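Local coordinates for protein RpfR (Cronobacter turicensis, PDB 6DGG) that contains a PAS domain, an antiparallel sheet packed against helices, which holds lauric acid in an internal pocket, at residues S8-D14 with I100-G106; S68-R73 with F84-K89. All blocks are in the same frame, centred on the assembly; numbering follows the deposited sequence. Where two conformers were deposited one is given.

Contact 1 (S8-D14 with I100-G106); sequences SVIVILD and IFLICSG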
ATOM      1  N   SER A   8      -0.116  -2.525  11.708  1.00  8.82           N
ATOM      2  CA  SER A   8       0.357  -2.493  10.339  1.00  8.46           C
ATOM      3  C   SER A   8      -0.695  -1.846   9.460  1.00  8.89           C
ATOM      4  O   SER A   8      -1.892  -1.958   9.721  1.00  9.80           O
ATOM      5  CB  SER A   8       0.583  -3.905   9.836  1.00  7.61           C
ATOM      6  OG  SER A   8       1.416  -4.628  10.720  1.00 10.60           O
ATOM      7  N   VAL A   9      -0.238  -1.180   8.407  1.00  6.50           N
ATOM      8  CA  VAL A   9      -1.110  -0.712   7.338  1.00  7.48           C
ATOM      9  C   VAL A   9      -1.168  -1.810   6.284  1.00 10.05           C
ATOM     10  O   VAL A   9      -0.141  -2.200   5.714  1.00  8.12           O
ATOM     11  CB  VAL A   9      -0.633   0.631   6.760  1.00  7.97           C
ATOM     12  CG1 VAL A   9      -0.775   1.720   7.808  1.00 10.91           C
ATOM     13  CG2 VAL A   9       0.800   0.565   6.259  1.00  9.17           C
ATOM     14  N   ILE A  10      -2.356  -2.369   6.089  1.00  6.60           N
ATOM     15  CA  ILE A  10      -2.563  -3.528   5.228  1.00  5.84           C
ATOM     16  C   ILE A  10      -3.420  -3.078   4.053  1.00  7.87           C
ATOM     17  O   ILE A  10      -4.576  -2.685   4.233  1.00  7.13           O
ATOM     18  CB  ILE A  10      -3.237  -4.681   5.992  1.00  6.35           C
ATOM     19  CG1 ILE A  10      -2.403  -5.072   7.219  1.00  7.07           C
ATOM     20  CG2 ILE A  10      -3.445  -5.871   5.092  1.00  8.94           C
ATOM     21  CD1 ILE A  10      -0.945  -5.449   6.937  1.00  7.82           C
ATOM     22  N   VAL A  11      -2.848  -3.125   2.855  1.00  6.61           N
ATOM     23  CA  VAL A  11      -3.509  -2.684   1.635  1.00  6.44           C
ATOM     24  C   VAL A  11      -3.347  -3.786   0.599  1.00  7.38           C
ATOM     25  O   VAL A  11      -2.241  -4.304   0.401  1.00 10.09           O
ATOM     26  CB  VAL A  11      -2.909  -1.352   1.143  1.00  6.41           C
ATOM     27  CG1 VAL A  11      -3.586  -0.879  -0.140  1.00  8.18           C
ATOM     28  CG2 VAL A  11      -3.025  -0.276   2.236  1.00  6.47           C
ATOM     29  N   ILE A  12      -4.451  -4.173  -0.036  1.00  6.57           N
ATOM     30  CA  ILE A  12      -4.442  -5.186  -1.082  1.00  6.59           C
ATOM     31  C   ILE A  12      -4.685  -4.484  -2.409  1.00  8.48           C
ATOM     32  O   ILE A  12      -5.587  -3.646  -2.517  1.00  8.88           O
ATOM     33  CB  ILE A  12      -5.485  -6.279  -0.812  1.00  6.79           C
ATOM     34  CG1 ILE A  12      -5.208  -6.919   0.552  1.00  9.45           C
ATOM     35  CG2 ILE A  12      -5.470  -7.327  -1.922  1.00  9.35           C
ATOM     36  CD1 ILE A  12      -6.224  -7.970   0.959  1.00 10.56           C
ATOM     37  N   LEU A  13      -3.856  -4.804  -3.402  1.00  8.33           N
ATOM     38  CA  LEU A  13      -3.848  -4.132  -4.695  1.00  7.43           C
ATOM     39  C   LEU A  13      -4.033  -5.153  -5.804  1.00  7.89           C
ATOM     40  O   LEU A  13      -3.661  -6.321  -5.664  1.00  9.63           O
ATOM     41  CB  LEU A  13      -2.489  -3.481  -4.948  1.00  9.76           C
ATOM     42  CG  LEU A  13      -1.950  -2.487  -3.929  1.00  7.81           C
ATOM     43  CD1 LEU A  13      -0.552  -2.038  -4.326  1.00 11.25           C
ATOM     44  CD2 LEU A  13      -2.879  -1.301  -3.808  1.00  9.68           C
ATOM     45  N   ASP A  14      -4.597  -4.702  -6.927  1.00  8.25           N
ATOM     46  CA  ASP A  14      -4.523  -5.477  -8.152  1.00  9.45           C
ATOM     47  C   ASP A  14      -3.288  -5.046  -8.946  1.00  9.89           C
ATOM     48  O   ASP A  14      -2.484  -4.226  -8.492  1.00  9.74           O
ATOM     49  CB  ASP A  14      -5.843  -5.422  -8.927  1.00 10.15           C
ATOM     50  CG  ASP A  14      -6.109  -4.083  -9.594  1.00 11.33           C
ATOM     51  OD1 ASP A  14      -5.247  -3.175  -9.583  1.00 10.45           O
ATOM     52  OD2 ASP A  14      -7.219  -3.950 -10.167  1.00 14.21           O
ATOM     53  N   ILE A 100      -4.038 -12.666  -8.666  1.00 15.90           N
ATOM     54  CA  ILE A 100      -4.389 -11.349  -9.188  1.00 16.52           C
ATOM     55  C   ILE A 100      -4.285 -10.247  -8.150  1.00 14.16           C
ATOM     56  O   ILE A 100      -4.407  -9.068  -8.516  1.00 14.06           O
ATOM     57  CB  ILE A 100      -5.778 -11.339  -9.858  1.00 18.69           C
ATOM     58  CG1 ILE A 100      -6.832 -11.925  -8.918  1.00 21.69           C
ATOM     59  CG2 ILE A 100      -5.710 -12.098 -11.175  1.00 35.53           C
ATOM     60  CD1 ILE A 100      -8.245 -11.931  -9.493  1.00 41.69           C
ATOM     61  N   PHE A 101      -4.046 -10.571  -6.881  1.00 13.16           N
ATOM     62  CA  PHE A 101      -3.959  -9.566  -5.835  1.00 11.86           C
ATOM     63  C   PHE A 101      -2.624  -9.642  -5.109  1.00 10.78           C
ATOM     64  O   PHE A 101      -2.083 -10.728  -4.868  1.00 10.86           O
ATOM     65  CB  PHE A 101      -5.108  -9.703  -4.838  1.00 12.27           C
ATOM     66  CG  PHE A 101      -6.445  -9.504  -5.456  1.00 13.75           C
ATOM     67  CD1 PHE A 101      -6.762  -8.304  -6.060  1.00 19.98           C
ATOM     68  CD2 PHE A 101      -7.383 -10.517  -5.461  1.00 16.43           C
ATOM     69  CE1 PHE A 101      -7.994  -8.109  -6.644  1.00 20.79           C
ATOM     70  CE2 PHE A 101      -8.618 -10.330  -6.048  1.00 23.30           C
ATOM     71  CZ  PHE A 101      -8.922  -9.122  -6.640  1.00 23.65           C
ATOM     72  N   LEU A 102      -2.124  -8.466  -4.753  1.00  9.51           N
ATOM     73  CA  LEU A 102      -0.875  -8.275  -4.029  1.00  8.38           C
ATOM     74  C   LEU A 102      -1.231  -7.768  -2.638  1.00  7.88           C
ATOM     75  O   LEU A 102      -1.974  -6.784  -2.512  1.00  9.08           O
ATOM     76  CB  LEU A 102      -0.026  -7.244  -4.781  1.00  8.10           C
ATOM     77  CG  LEU A 102       1.126  -6.569  -4.053  1.00  7.06           C
ATOM     78  CD1 LEU A 102       2.136  -7.596  -3.622  1.00 13.47           C
ATOM     79  CD2 LEU A 102       1.766  -5.508  -4.938  1.00 10.83           C
ATOM     80  N   ILE A 103      -0.755  -8.466  -1.604  1.00  7.39           N
ATOM     81  CA  ILE A 103      -0.938  -8.040  -0.219  1.00  7.46           C
ATOM     82  C   ILE A 103       0.270  -7.202   0.165  1.00  6.23           C
ATOM     83  O   ILE A 103       1.406  -7.684   0.111  1.00  6.92           O
ATOM     84  CB  ILE A 103      -1.064  -9.241   0.728  1.00  8.49           C
ATOM     85  CG1 ILE A 103      -2.239 -10.135   0.362  1.00 10.65           C
ATOM     86  CG2 ILE A 103      -1.237  -8.767   2.176  1.00  7.70           C
ATOM     87  CD1 ILE A 103      -2.146 -11.494   1.027  1.00  9.84           C
ATOM     88  N   CYS A 104       0.036  -5.957   0.569  1.00  6.72           N
ATOM     89  CA  CYS A 104       1.092  -5.066   1.038  1.00  5.71           C
ATOM     90  C   CYS A 104       0.948  -4.891   2.544  1.00  5.71           C
ATOM     91  O   CYS A 104      -0.042  -4.331   3.017  1.00  8.49           O
ATOM     92  CB  CYS A 104       1.026  -3.717   0.329  1.00  7.00           C
ATOM     93  SG  CYS A 104       1.075  -3.882  -1.469  1.00  8.73           S
ATOM     94  N   SER A 105       1.946  -5.351   3.291  1.00  7.49           N
ATOM     95  CA  SER A 105       1.904  -5.369   4.749  0.74  4.84           C
ATOM     96  C   SER A 105       2.939  -4.367   5.262  1.00  7.35           C
ATOM     97  O   SER A 105       4.145  -4.655   5.265  1.00  7.36           O
ATOM     98  CB  SER A 105       2.179  -6.789   5.238  0.74  7.23           C
ATOM     99  OG  SER A 105       2.294  -6.863   6.646  0.74  8.24           O
ATOM    100  N   GLY A 106       2.468  -3.206   5.708  1.00  6.67           N
ATOM    101  CA  GLY A 106       3.329  -2.064   5.992  1.00  6.30           C
ATOM    102  C   GLY A 106       3.510  -1.745   7.466  1.00  5.43           C
ATOM    103  O   GLY A 106       2.574  -1.846   8.260  1.00  7.28           O
TER
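Leu-13 sets its CD1 methyl against the sulfur of Cys-104, with CD1 and SG 3.8 Å apart, and more loosely against Leu-102, whose CD2 lies 4.2 Å from the same Leu-13 CD1. Cys-104 takes part because its SG is anti to its own carbonyl carbon, which swings the sulfur along the strand to the Leu-13 branch. Further along this face Val-9 lays CG2 over the backbone of Gly-106, 3.7 Å from Gly-106 CA, where the partner has no side chain.

The other face is built differently. Ile-10 folds back at chi2 (-56°), which carries CD1 across to the neighbouring strand, 3.6 Å from Ser-105 CA. Ile-12, extended at chi2, instead uses its short branch: CG2 meets Phe-101 CB at 3.8 Å, the two side chains crossing obliquely. Ile-12 CG1 and Ile-103 CG1 only graze at 4.4 Å. The Phe-101 ring turns its edge to Leu-13 O, which lies in the ring plane.

Between the faces strand 9-13 and the central strand 102-108 of the PAS sheet run antiparallel, their axes at 162°, and three hydrogen-bonded pairs supply six N-H...O bonds. Those of Val-11 with Cys-104 and Leu-13 with Leu-102 are mostly straight. The Val-9 N to Gly-106 O bond (2.9 Å) is more bent, 144° at the hydrogen, with the donor tilted out of the carbonyl plane.

Helix 24-30 covers Val-9 through Leu-25 and Tyr-29, and helix 49-65 covers Leu-102 through Phe-62 and Phe-63. Val-11 and Cys-104 touch lauric acid, and Leu-13 and Leu-102 continue the apolar face beside them. With the backbone groups of these pairs bonded strand to strand, the valine methyls and the cysteine sulfur form a lining consistent with holding an alkyl chain.

Contact 2 (S68-R73 with F84-K89); sequences SYEVER and FLFRNK. With DAO (lauric acid), chain B.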
ATOM      1  N   SER A  68       8.230 -12.700  -3.502  1.00 15.05           N
ATOM      2  CA  SER A  68       7.901 -11.836  -2.374  1.00 12.85           C
ATOM      3  C   SER A  68       9.125 -11.023  -1.973  1.00 11.88           C
ATOM      4  O   SER A  68      10.262 -11.495  -2.052  1.00 12.77           O
ATOM      5  CB  SER A  68       7.420 -12.667  -1.182  1.00 13.24           C
ATOM      6  OG  SER A  68       8.475 -13.397  -0.593  1.00 18.54           O
ATOM      7  N   TYR A  69       8.884  -9.801  -1.509  1.00 10.30           N
ATOM      8  CA  TYR A  69       9.979  -8.861  -1.317  1.00  9.69           C
ATOM      9  C   TYR A  69       9.586  -7.803  -0.299  1.00  8.07           C
ATOM     10  O   TYR A  69       8.422  -7.677   0.091  1.00  8.23           O
ATOM     11  CB  TYR A  69      10.374  -8.207  -2.649  1.00 10.51           C
ATOM     12  CG  TYR A  69       9.345  -7.237  -3.206  1.00 10.04           C
ATOM     13  CD1 TYR A  69       8.230  -7.698  -3.907  1.00 10.84           C
ATOM     14  CD2 TYR A  69       9.488  -5.862  -3.035  1.00 11.63           C
ATOM     15  CE1 TYR A  69       7.289  -6.815  -4.426  1.00 10.68           C
ATOM     16  CE2 TYR A  69       8.552  -4.968  -3.550  1.00  9.00           C
ATOM     17  CZ  TYR A  69       7.455  -5.450  -4.233  1.00  9.65           C
ATOM     18  OH  TYR A  69       6.519  -4.582  -4.747  1.00 10.24           O
ATOM     19  N   GLU A  70      10.587  -7.041   0.133  1.00  7.67           N
ATOM     20  CA  GLU A  70      10.380  -5.884   0.985  1.00  6.55           C
ATOM     21  C   GLU A  70      10.883  -4.638   0.277  1.00  6.55           C
ATOM     22  O   GLU A  70      11.822  -4.689  -0.525  1.00  8.15           O
ATOM     23  CB  GLU A  70      11.113  -6.013   2.337  1.00  7.22           C
ATOM     24  CG  GLU A  70      10.601  -7.132   3.187  1.00  8.04           C
ATOM     25  CD  GLU A  70      11.259  -7.230   4.540  1.00  8.77           C
ATOM     26  OE1 GLU A  70      11.998  -6.300   4.945  1.00 13.01           O
ATOM     27  OE2 GLU A  70      11.028  -8.267   5.191  1.00 11.37           O
ATOM     28  N   VAL A  71      10.246  -3.515   0.587  1.00  6.70           N
ATOM     29  CA  VAL A  71      10.601  -2.237  -0.011  1.00  6.21           C
ATOM     30  C   VAL A  71      10.262  -1.142   0.984  1.00  7.92           C
ATOM     31  O   VAL A  71       9.346  -1.287   1.798  1.00  9.73           O
ATOM     32  CB  VAL A  71       9.849  -2.043  -1.350  1.00  8.79           C
ATOM     33  CG1 VAL A  71       8.362  -1.871  -1.113  1.00  9.76           C
ATOM     34  CG2 VAL A  71      10.418  -0.859  -2.132  1.00 12.14           C
ATOM     35  N   GLU A  72      10.990  -0.028   0.897  1.00  7.29           N
ATOM     36  CA  GLU A  72      10.689   1.165   1.677  1.00  7.42           C
ATOM     37  C   GLU A  72      10.105   2.228   0.755  1.00  7.26           C
ATOM     38  O   GLU A  72      10.636   2.484  -0.338  1.00  9.50           O
ATOM     39  CB  GLU A  72      11.931   1.688   2.410  1.00  6.80           C
ATOM     40  CG  GLU A  72      12.532   0.684   3.391  1.00  7.83           C
ATOM     41  CD  GLU A  72      13.742   1.202   4.147  1.00  9.72           C
ATOM     42  OE1 GLU A  72      13.986   2.427   4.139  1.00 12.41           O
ATOM     43  OE2 GLU A  72      14.444   0.366   4.750  1.00 10.75           O
ATOM     44  N   ARG A  73       9.000   2.831   1.188  1.00  8.19           N
ATOM     45  CA  ARG A  73       8.257   3.775   0.367  1.00  7.79           C
ATOM     46  C   ARG A  73       7.848   4.950   1.238  1.00  8.07           C
ATOM     47  O   ARG A  73       7.293   4.756   2.324  1.00  8.54           O
ATOM     48  CB  ARG A  73       6.996   3.087  -0.186  1.00 13.67           C
ATOM     49  CG  ARG A  73       6.357   3.692  -1.406  1.00 38.33           C
ATOM     50  CD  ARG A  73       6.828   2.979  -2.649  1.00 28.99           C
ATOM     51  NE  ARG A  73       8.128   3.492  -3.020  1.00 20.63           N
ATOM     52  CZ  ARG A  73       9.005   2.882  -3.806  1.00 20.26           C
ATOM     53  NH1 ARG A  73      10.149   3.485  -4.075  1.00 15.63           N
ATOM     54  NH2 ARG A  73       8.765   1.689  -4.311  1.00 16.09           N
ATOM     55  N   PHE A  84       7.441   3.915   5.135  1.00  6.64           N
ATOM     56  CA  PHE A  84       6.919   2.605   5.490  1.00  4.11           C
ATOM     57  C   PHE A  84       7.780   1.516   4.882  1.00  6.06           C
ATOM     58  O   PHE A  84       8.245   1.639   3.746  1.00  7.71           O
ATOM     59  CB  PHE A  84       5.498   2.419   4.955  1.00  5.32           C
ATOM     60  CG  PHE A  84       4.472   3.171   5.724  1.00  6.34           C
ATOM     61  CD1 PHE A  84       4.227   4.502   5.454  1.00  8.34           C
ATOM     62  CD2 PHE A  84       3.751   2.550   6.731  1.00  6.86           C
ATOM     63  CE1 PHE A  84       3.278   5.201   6.174  1.00  9.13           C
ATOM     64  CE2 PHE A  84       2.801   3.252   7.456  1.00  7.28           C
ATOM     65  CZ  PHE A  84       2.574   4.577   7.179  1.00  9.34           C
ATOM     66  N   LEU A  85       7.970   0.446   5.644  1.00  5.54           N
ATOM     67  CA  LEU A  85       8.466  -0.815   5.117  1.00  5.00           C
ATOM     68  C   LEU A  85       7.253  -1.620   4.696  1.00  9.41           C
ATOM     69  O   LEU A  85       6.381  -1.896   5.524  1.00  8.91           O
ATOM     70  CB  LEU A  85       9.202  -1.610   6.190  1.00  5.57           C
ATOM     71  CG  LEU A  85       9.639  -3.036   5.776  1.00  6.86           C
ATOM     72  CD1 LEU A  85      10.904  -2.956   4.958  1.00 10.74           C
ATOM     73  CD2 LEU A  85       9.827  -3.990   6.954  1.00  8.38           C
ATOM     74  N   PHE A  86       7.212  -2.017   3.434  1.00  7.53           N
ATOM     75  CA  PHE A  86       6.148  -2.873   2.930  1.00  7.43           C
ATOM     76  C   PHE A  86       6.707  -4.258   2.638  1.00  5.73           C
ATOM     77  O   PHE A  86       7.734  -4.394   1.959  1.00  7.26           O
ATOM     78  CB  PHE A  86       5.497  -2.266   1.690  1.00  6.76           C
ATOM     79  CG  PHE A  86       4.539  -1.170   2.004  1.00  6.40           C
ATOM     80  CD1 PHE A  86       3.293  -1.460   2.537  1.00  9.07           C
ATOM     81  CD2 PHE A  86       4.874   0.155   1.786  1.00  9.78           C
ATOM     82  CE1 PHE A  86       2.404  -0.444   2.835  1.00 11.26           C
ATOM     83  CE2 PHE A  86       3.982   1.166   2.100  1.00  8.79           C
ATOM     84  CZ  PHE A  86       2.754   0.861   2.619  1.00 10.87           C
ATOM     85  N   ARG A  87       6.064  -5.267   3.216  1.00  4.80           N
ATOM     86  CA  ARG A  87       6.343  -6.660   2.923  1.00  5.83           C
ATOM     87  C   ARG A  87       5.269  -7.100   1.933  1.00  7.99           C
ATOM     88  O   ARG A  87       4.082  -7.117   2.280  1.00  8.42           O
ATOM     89  CB  ARG A  87       6.260  -7.490   4.203  1.00  7.27           C
ATOM     90  CG  ARG A  87       7.054  -6.937   5.394  1.00  8.10           C
ATOM     91  CD  ARG A  87       6.537  -7.523   6.706  1.00  9.04           C
ATOM     92  NE  ARG A  87       7.106  -6.903   7.909  1.00 10.83           N
ATOM     93  CZ  ARG A  87       6.730  -5.725   8.401  1.00  9.83           C
ATOM     94  NH1 ARG A  87       5.803  -4.985   7.792  1.00  8.36           N
ATOM     95  NH2 ARG A  87       7.293  -5.273   9.507  1.00  9.95           N
ATOM     96  N   ASN A  88       5.680  -7.453   0.713  1.00  6.40           N
ATOM     97  CA  ASN A  88       4.764  -7.622  -0.408  1.00  6.31           C
ATOM     98  C   ASN A  88       4.804  -9.049  -0.941  1.00  6.69           C
ATOM     99  O   ASN A  88       5.881  -9.611  -1.163  1.00  8.05           O
ATOM    100  CB  ASN A  88       5.132  -6.633  -1.515  1.00  8.71           C
ATOM    101  CG  ASN A  88       4.723  -5.211  -1.180  1.00  7.43           C
ATOM    102  OD1 ASN A  88       4.131  -4.943  -0.131  1.00 10.68           O
ATOM    103  ND2 ASN A  88       5.035  -4.292  -2.073  1.00 17.10           N
ATOM    104  N   LYS A  89       3.628  -9.626  -1.161  1.00  6.83           N
ATOM    105  CA  LYS A  89       3.538 -10.980  -1.685  1.00  8.00           C
ATOM    106  C   LYS A  89       2.165 -11.151  -2.313  1.00  8.45           C
ATOM    107  O   LYS A  89       1.232 -10.401  -2.016  1.00  7.96           O
ATOM    108  CB  LYS A  89       3.738 -12.020  -0.580  1.00  8.61           C
ATOM    109  CG  LYS A  89       2.623 -12.030   0.466  1.00  8.53           C
ATOM    110  CD  LYS A  89       2.882 -13.027   1.567  1.00  9.48           C
ATOM    111  CE  LYS A  89       1.802 -12.954   2.631  1.00  9.69           C
ATOM    112  NZ  LYS A  89       1.830 -11.672   3.377  1.00  8.53           N
TER
HETATM  113  O1  DAO B 301       6.670   0.104  -4.193  1.00 14.08           O
HETATM  114  O2  DAO B 301       7.118  -2.014  -4.392  1.00 10.68           O
HETATM  115  C1  DAO B 301       6.287  -1.092  -4.146  1.00  9.41           C
HETATM  116  C2  DAO B 301       4.813  -1.385  -3.817  1.00 12.31           C
HETATM  117  C3  DAO B 301       4.327  -0.572  -2.598  1.00 20.42           C
HETATM  118  C4  DAO B 301       2.792  -0.536  -2.435  1.00 22.51           C
HETATM  119  C5  DAO B 301       2.422   0.180  -1.122  1.00 24.52           C
HETATM  120  C6  DAO B 301       0.914   0.424  -0.865  1.00 18.12           C
HETATM  121  C7  DAO B 301       0.742   1.824  -0.220  1.00 21.51           C
HETATM  122  C8  DAO B 301      -0.426   1.977   0.764  1.00 30.84           C
HETATM  123  C9  DAO B 301      -0.307   3.349   1.445  1.00 21.30           C
HETATM  124  C10 DAO B 301      -1.581   3.827   2.155  1.00 26.23           C
HETATM  125  C11 DAO B 301      -1.667   3.365   3.613  1.00 25.17           C
HETATM  126  C12 DAO B 301      -0.846   4.268   4.536  1.00 27.60           C
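Tyr-69 and Asn-88 cross at the tight side of this contact, with Asn-88 CB over one face of the phenol ring, 4.0 Å from its centroid and 25° off the normal, which is CH-pi geometry. With CG of Tyr-69 between the backbone N and the carbonyl carbon (chi1 70°), the ring comes over Asn-88 on the neighbouring strand. Tyr-69 OH donates to O2 of lauric acid at 2.7 Å, and O2 lies at the ring edge, in plane. Arg-73, bent at chi2 and chi3, grips the second oxygen: NH2 reaches O1 of lauric acid at 2.6 Å, nearly straight (160° at the hydrogen) and in the guanidinium plane. A salt bridge from Arg-73 NH1 to Glu-51 probably helps to hold this group, while Ser-55 and Asn-58 add hydrogen bonds to the acid. Val-71 fits between the two donors, its CG1 3.5 Å from O2 of lauric acid and 4.0 Å from Phe-86 CB. Deeper in, the Phe-86 ring lies flat against the alkyl chain, with C5 of lauric acid 3.6 Å above its centre.

The frame is a beta hairpin at the edge of the PAS sheet, where strand 69-77 pairs antiparallel with strand 80-90 and alternate residues enter the pocket. Six backbone hydrogen bonds join the segments.

Glu-70, Glu-72, Leu-85 and Arg-87, which alternate with the pocket residues, face the other way, and the fit there is looser. Glu-70 and Glu-72 are exposed; Glu-70 crosses Leu-85 at a slant, OE1 3.5 Å from Leu-85 CD1. Beside it Arg-87 runs in the same direction, yet Glu-70 OE2 and Arg-87 NE stay 5.0 Å apart, without a salt bridge. The Arg-87 guanidinium, one face under Leu-85 CD2, bonds instead to Thr-107 OG1 and Ser-105 O on the next strand.

Both contacts are antiparallel strand pairs of one sheet, sharing the border between strands 80-90 and 102-108: Ile-103 N probably bonds to Lys-89 O at 2.8 Å and Ser-105 O to Arg-87 N at 2.9 Å. Contact 1 joins the two ends of the domain's sequence and is the more buried, with 6 of 14 touching residues buried and 1 exposed, against 4 buried and 4 exposed of 12 in contact 2, part of the edge hairpin. Each sends one face to lauric acid, but contact 1 contributes Val-11 and the thiol of Cys-104, whereas contact 2 adds the polar grip on the carboxylate. Their other faces differ too: mainly isoleucines in contact 1, mostly charged side chains around Leu-85 in contact 2.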